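Local atomic coordinates of Tat-secreted protein Rv2525c (Mycobacterium tuberculosis, PDB entry 4PMQ), a protein that may act as a peptidoglycan hydrolase with glycosidase activity and, in vitro, cleaves p-nitrophenyl esters, preferring the short butyrate ester. Residues 92-95 / 99-102; 116-121 / 151-156. One frame throughout, in Å; residues are numbered along the deposited sequence.

Interaction 1. Residues 92-95 / 99-102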
loop_
_atom_site.group_PDB
_atom_site.type_symbol
_atom_site.label_atom_id
_atom_site.label_comp_id
_atom_site.label_asym_id
_atom_site.label_seq_id
_atom_site.Cartn_x
_atom_site.Cartn_y
_atom_site.Cartn_z
ATOM N N GLU A 92 14.113 -2.773 1.577
ATOM C CA GLU A 92 15.293 -2.242 0.895
ATOM C C GLU A 92 14.906 -1.003 0.054
ATOM O O GLU A 92 15.602 0.027 0.120
ATOM C CB GLU A 92 15.879 -3.354 0.004
ATOM C CG GLU A 92 17.222 -3.015 -0.612
ATOM C CD GLU A 92 17.785 -4.046 -1.574
ATOM O OE1 GLU A 92 17.066 -5.013 -1.928
ATOM O OE2 GLU A 92 18.934 -3.842 -2.029
ATOM N N LEU A 93 13.800 -1.112 -0.703
ATOM C CA LEU A 93 13.353 -0.019 -1.568
ATOM C C LEU A 93 12.821 1.141 -0.743
ATOM O O LEU A 93 13.027 2.293 -1.127
ATOM C CB LEU A 93 12.337 -0.484 -2.621
ATOM C CG LEU A 93 12.958 -1.429 -3.675
ATOM C CD1 LEU A 93 11.890 -2.013 -4.562
ATOM C CD2 LEU A 93 14.048 -0.692 -4.540
ATOM N N HIS A 94 12.136 0.842 0.375
ATOM C CA HIS A 94 11.635 1.896 1.261
ATOM C C HIS A 94 12.856 2.686 1.777
ATOM O O HIS A 94 12.877 3.911 1.664
ATOM C CB HIS A 94 10.845 1.238 2.409
ATOM C CG HIS A 94 10.402 2.171 3.483
ATOM N ND1 HIS A 94 9.179 2.816 3.415
ATOM C CD2 HIS A 94 10.980 2.450 4.676
ATOM C CE1 HIS A 94 9.067 3.506 4.537
ATOM N NE2 HIS A 94 10.132 3.317 5.332
ATOM N N ALA A 95 13.876 1.984 2.293
ATOM C CA ALA A 95 15.057 2.658 2.853
ATOM C C ALA A 95 15.816 3.455 1.778
ATOM O O ALA A 95 16.266 4.572 2.063
ATOM C CB ALA A 95 15.973 1.641 3.516
ATOM N N GLY A 99 12.872 6.355 3.192
ATOM C CA GLY A 99 11.779 5.990 4.086
ATOM C C GLY A 99 12.304 5.569 5.446
ATOM O O GLY A 99 13.274 4.806 5.520
ATOM N N PRO A 100 11.774 6.126 6.556
ATOM C CA PRO A 100 12.296 5.733 7.876
ATOM C C PRO A 100 11.798 4.358 8.361
ATOM O O PRO A 100 10.719 3.884 7.963
ATOM C CB PRO A 100 11.790 6.851 8.788
ATOM C CG PRO A 100 10.488 7.273 8.171
ATOM C CD PRO A 100 10.677 7.116 6.669
ATOM N N THR A 101 12.556 3.714 9.274
ATOM C CA THR A 101 12.102 2.407 9.801
ATOM C C THR A 101 10.926 2.584 10.779
ATOM O O THR A 101 10.245 1.613 11.118
ATOM C CB THR A 101 13.258 1.578 10.422
ATOM O OG1 THR A 101 13.668 2.183 11.635
ATOM C CG2 THR A 101 14.447 1.424 9.493
ATOM N N SER A 102 10.613 3.840 11.192
ATOM C CA SER A 102 9.446 4.087 12.022
ATOM C C SER A 102 8.172 4.050 11.181
ATOM O O SER A 102 7.077 4.111 11.744
ATOM C CB SER A 102 9.568 5.430 12.727
ATOM O OG SER A 102 10.050 6.468 11.885
#
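H94 and G99 share most of this contact, and together they illustrate how one side chain near the end of a helix can organise the loop that follows. The imidazole reaches G99 and P100 because its CG stands anti to the backbone N (chi1 173°), beside the carbonyl carbon. Over one face lies G99, whose CA sits 3.6 Å from the ring centroid in a CH-pi contact, displaced toward the rim. At the edge, NE2 of H94 donates to O of P100 at 2.8 Å, a fairly straight bond (160° at the hydrogen). The carbonyl oxygen is close to the imidazole plane, yet the ring nitrogen stands above the plane of the carbonyl group.

The main chain of the same histidine adds a third link, with N of G99 bonding to O of H94 at 2.9 Å and a more bent angle of 146°. The histidine therefore accepts through its backbone and donates through its ring, which fixes two successive loop residues. G99, having no side chain, lets the imidazole lie directly against its CA. P100 turns its own CB away and adds a looser touch, its CD 4.1 Å from NE2 of H94.

On the side of strand 61-66, ND1 of H94 is hydrogen-bonded to OG of S64, so both ring nitrogens are engaged and the rotation of this buried ring is set. W205 packs against both H94 and P100. The arrangement is a helix-to-strand turn of an alpha/beta fold of the TIM-barrel clan, linking helix 79-96 to strand 105-108.

Interaction 2. Residues 116-121 / 151-156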
loop_
_atom_site.group_PDB
_atom_site.type_symbol
_atom_site.label_atom_id
_atom_site.label_comp_id
_atom_site.label_asym_id
_atom_site.label_seq_id
_atom_site.Cartn_x
_atom_site.Cartn_y
_atom_site.Cartn_z
ATOM N N GLU A 116 -10.235 -20.049 3.137
ATOM C CA GLU A 116 -9.211 -21.067 2.896
ATOM C C GLU A 116 -7.908 -20.424 2.385
ATOM O O GLU A 116 -6.822 -20.806 2.840
ATOM C CB GLU A 116 -9.757 -22.099 1.882
ATOM C CG GLU A 116 -8.789 -23.186 1.478
ATOM C CD GLU A 116 -7.862 -22.785 0.344
ATOM O OE1 GLU A 116 -8.332 -22.088 -0.584
ATOM O OE2 GLU A 116 -6.674 -23.186 0.360
ATOM N N GLN A 117 -8.008 -19.455 1.449
ATOM C CA GLN A 117 -6.810 -18.785 0.900
ATOM C C GLN A 117 -6.150 -17.951 1.975
ATOM O O GLN A 117 -4.935 -17.956 2.100
ATOM C CB GLN A 117 -7.183 -17.930 -0.317
ATOM C CG GLN A 117 -7.504 -18.828 -1.517
ATOM C CD GLN A 117 -8.097 -18.025 -2.651
ATOM O OE1 GLN A 117 -8.859 -17.067 -2.446
ATOM N NE2 GLN A 117 -7.744 -18.403 -3.865
ATOM N N TYR A 118 -6.952 -17.280 2.780
ATOM C CA TYR A 118 -6.436 -16.442 3.871
ATOM C C TYR A 118 -5.642 -17.299 4.871
ATOM O O TYR A 118 -4.461 -17.020 5.137
ATOM C CB TYR A 118 -7.610 -15.734 4.562
ATOM C CG TYR A 118 -7.163 -15.073 5.858
ATOM C CD1 TYR A 118 -6.429 -13.883 5.845
ATOM C CD2 TYR A 118 -7.443 -15.654 7.095
ATOM C CE1 TYR A 118 -5.956 -13.309 7.033
ATOM C CE2 TYR A 118 -6.972 -15.094 8.279
ATOM C CZ TYR A 118 -6.208 -13.933 8.242
ATOM O OH TYR A 118 -5.775 -13.367 9.418
ATOM N N LYS A 119 -6.280 -18.344 5.418
ATOM C CA LYS A 119 -5.628 -19.184 6.430
ATOM C C LYS A 119 -4.419 -19.945 5.884
ATOM O O LYS A 119 -3.405 -20.088 6.588
ATOM C CB LYS A 119 -6.636 -20.170 7.034
ATOM C CG LYS A 119 -6.116 -20.947 8.238
ATOM C CD LYS A 119 -6.049 -20.084 9.528
ATOM C CE LYS A 119 -5.046 -20.601 10.543
ATOM N NZ LYS A 119 -5.262 -22.035 10.887
ATOM N N ASN A 120 -4.532 -20.470 4.670
ATOM C CA ASN A 120 -3.451 -21.304 4.145
ATOM C C ASN A 120 -2.301 -20.537 3.505
ATOM O O ASN A 120 -1.175 -21.063 3.479
ATOM C CB ASN A 120 -4.009 -22.297 3.139
ATOM C CG ASN A 120 -4.941 -23.336 3.742
ATOM O OD1 ASN A 120 -4.828 -23.680 4.927
ATOM N ND2 ASN A 120 -5.786 -23.965 2.887
ATOM N N GLN A 121 -2.578 -19.361 2.930
ATOM C CA GLN A 121 -1.533 -18.624 2.195
ATOM C C GLN A 121 -1.279 -17.210 2.751
ATOM O O GLN A 121 -0.123 -16.818 2.968
ATOM C CB GLN A 121 -1.929 -18.535 0.711
ATOM C CG GLN A 121 -1.954 -19.941 0.028
ATOM C CD GLN A 121 -2.596 -19.957 -1.346
ATOM O OE1 GLN A 121 -3.826 -20.019 -1.476
ATOM N NE2 GLN A 121 -1.778 -19.987 -2.413
ATOM N N VAL A 151 -7.242 -8.543 11.687
ATOM C CA VAL A 151 -7.403 -7.895 12.995
ATOM C C VAL A 151 -7.708 -8.953 14.064
ATOM O O VAL A 151 -7.094 -8.957 15.141
ATOM C CB VAL A 151 -8.498 -6.807 12.968
ATOM C CG1 VAL A 151 -8.844 -6.332 14.388
ATOM C CG2 VAL A 151 -8.070 -5.642 12.097
ATOM N N ASN A 152 -8.654 -9.848 13.757
ATOM C CA ASN A 152 -9.073 -10.904 14.675
ATOM C C ASN A 152 -7.891 -11.855 15.026
ATOM O O ASN A 152 -7.855 -12.420 16.126
ATOM C CB ASN A 152 -10.232 -11.677 14.057
ATOM C CG ASN A 152 -10.941 -12.562 15.041
ATOM O OD1 ASN A 152 -11.229 -12.163 16.159
ATOM N ND2 ASN A 152 -11.223 -13.792 14.652
ATOM N N ASP A 153 -6.941 -12.046 14.083
ATOM C CA ASP A 153 -5.745 -12.880 14.294
ATOM C C ASP A 153 -4.545 -12.115 14.864
ATOM O O ASP A 153 -3.492 -12.723 15.091
ATOM C CB ASP A 153 -5.320 -13.555 13.004
ATOM C CG ASP A 153 -6.255 -14.693 12.615
ATOM O OD1 ASP A 153 -6.924 -15.251 13.525
ATOM O OD2 ASP A 153 -6.250 -15.084 11.425
ATOM N N GLY A 154 -4.680 -10.801 15.017
ATOM C CA GLY A 154 -3.574 -9.984 15.500
ATOM C C GLY A 154 -2.452 -9.899 14.481
ATOM O O GLY A 154 -1.282 -9.785 14.859
ATOM N N LEU A 155 -2.803 -9.951 13.163
ATOM C CA LEU A 155 -1.856 -9.854 12.065
ATOM C C LEU A 155 -1.881 -8.455 11.495
ATOM O O LEU A 155 -2.960 -7.975 11.093
ATOM C CB LEU A 155 -2.258 -10.832 10.958
ATOM C CG LEU A 155 -1.442 -12.034 10.691
ATOM C CD1 LEU A 155 -1.970 -12.701 9.416
ATOM C CD2 LEU A 155 0.047 -11.685 10.527
ATOM N N GLY A 156 -0.727 -7.802 11.462
ATOM C CA GLY A 156 -0.632 -6.459 10.932
ATOM C C GLY A 156 -0.981 -5.397 11.960
ATOM O O GLY A 156 -1.659 -5.676 12.968
#
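Y118 and D153 approach from opposite directions, the hydroxyl edge of the ring against one carboxylate oxygen, a simple case of a long aromatic side chain carrying one helix's reach to the end of another. CG of Y118 stands anti to the backbone N (chi1 169°), which carries the phenol across toward D153. The hydroxyl donates to the carboxylate, OH of Y118 lying 2.7 Å from OD2 of D153. The acceptor is approached on its anti side, 23° out of the carboxylate plane. OD2 of D153 lies at the ring edge, near its plane, 3.2 Å from CE2 of Y118; ring and carboxylate planes are 18° apart. The ring of Y118 also meets that of W149.

The packed side is the buried Y118, gripped by OD2 of D153 at its hydroxyl and backed by L155, whose CD1 comes to 3.9 Å from OH of Y118. The leucine also rests on L126, R127 and E130 of helix 115-133. Toward solvent the contact thins quickly, and the loose side is the exposed rim of D153.

D153 gains its position from the helix end. Directly after it, G154 takes a positive phi, and its N bonds to O of V151 at 3.0 Å. The chain then turns inward to L155 and G156, whose N is held by OE2 of E130. What results is a Schellman motif closing helix 144-153, its last turn tied to helix 115-133 ahead of strand 158-161.

The two contacts follow one another along the chain, interaction 1 closing before interaction 2 opens. Their centres are 25 Å apart and their nearest atoms about 12 Å, with no touch between them. Strand 105-108 is the bridge, entered from the loop of interaction 1 and followed by helix 115-133, which carries the first half of interaction 2. Both involve the end of a helix that leads into a parallel strand, but one works within a single local turn and the other across 30 residues. The centres of the two contacts lie about 14 and 17 Å from the centre of the chain, and they exemplify local and long-range ties within the same glycoside hydrolase-like domain.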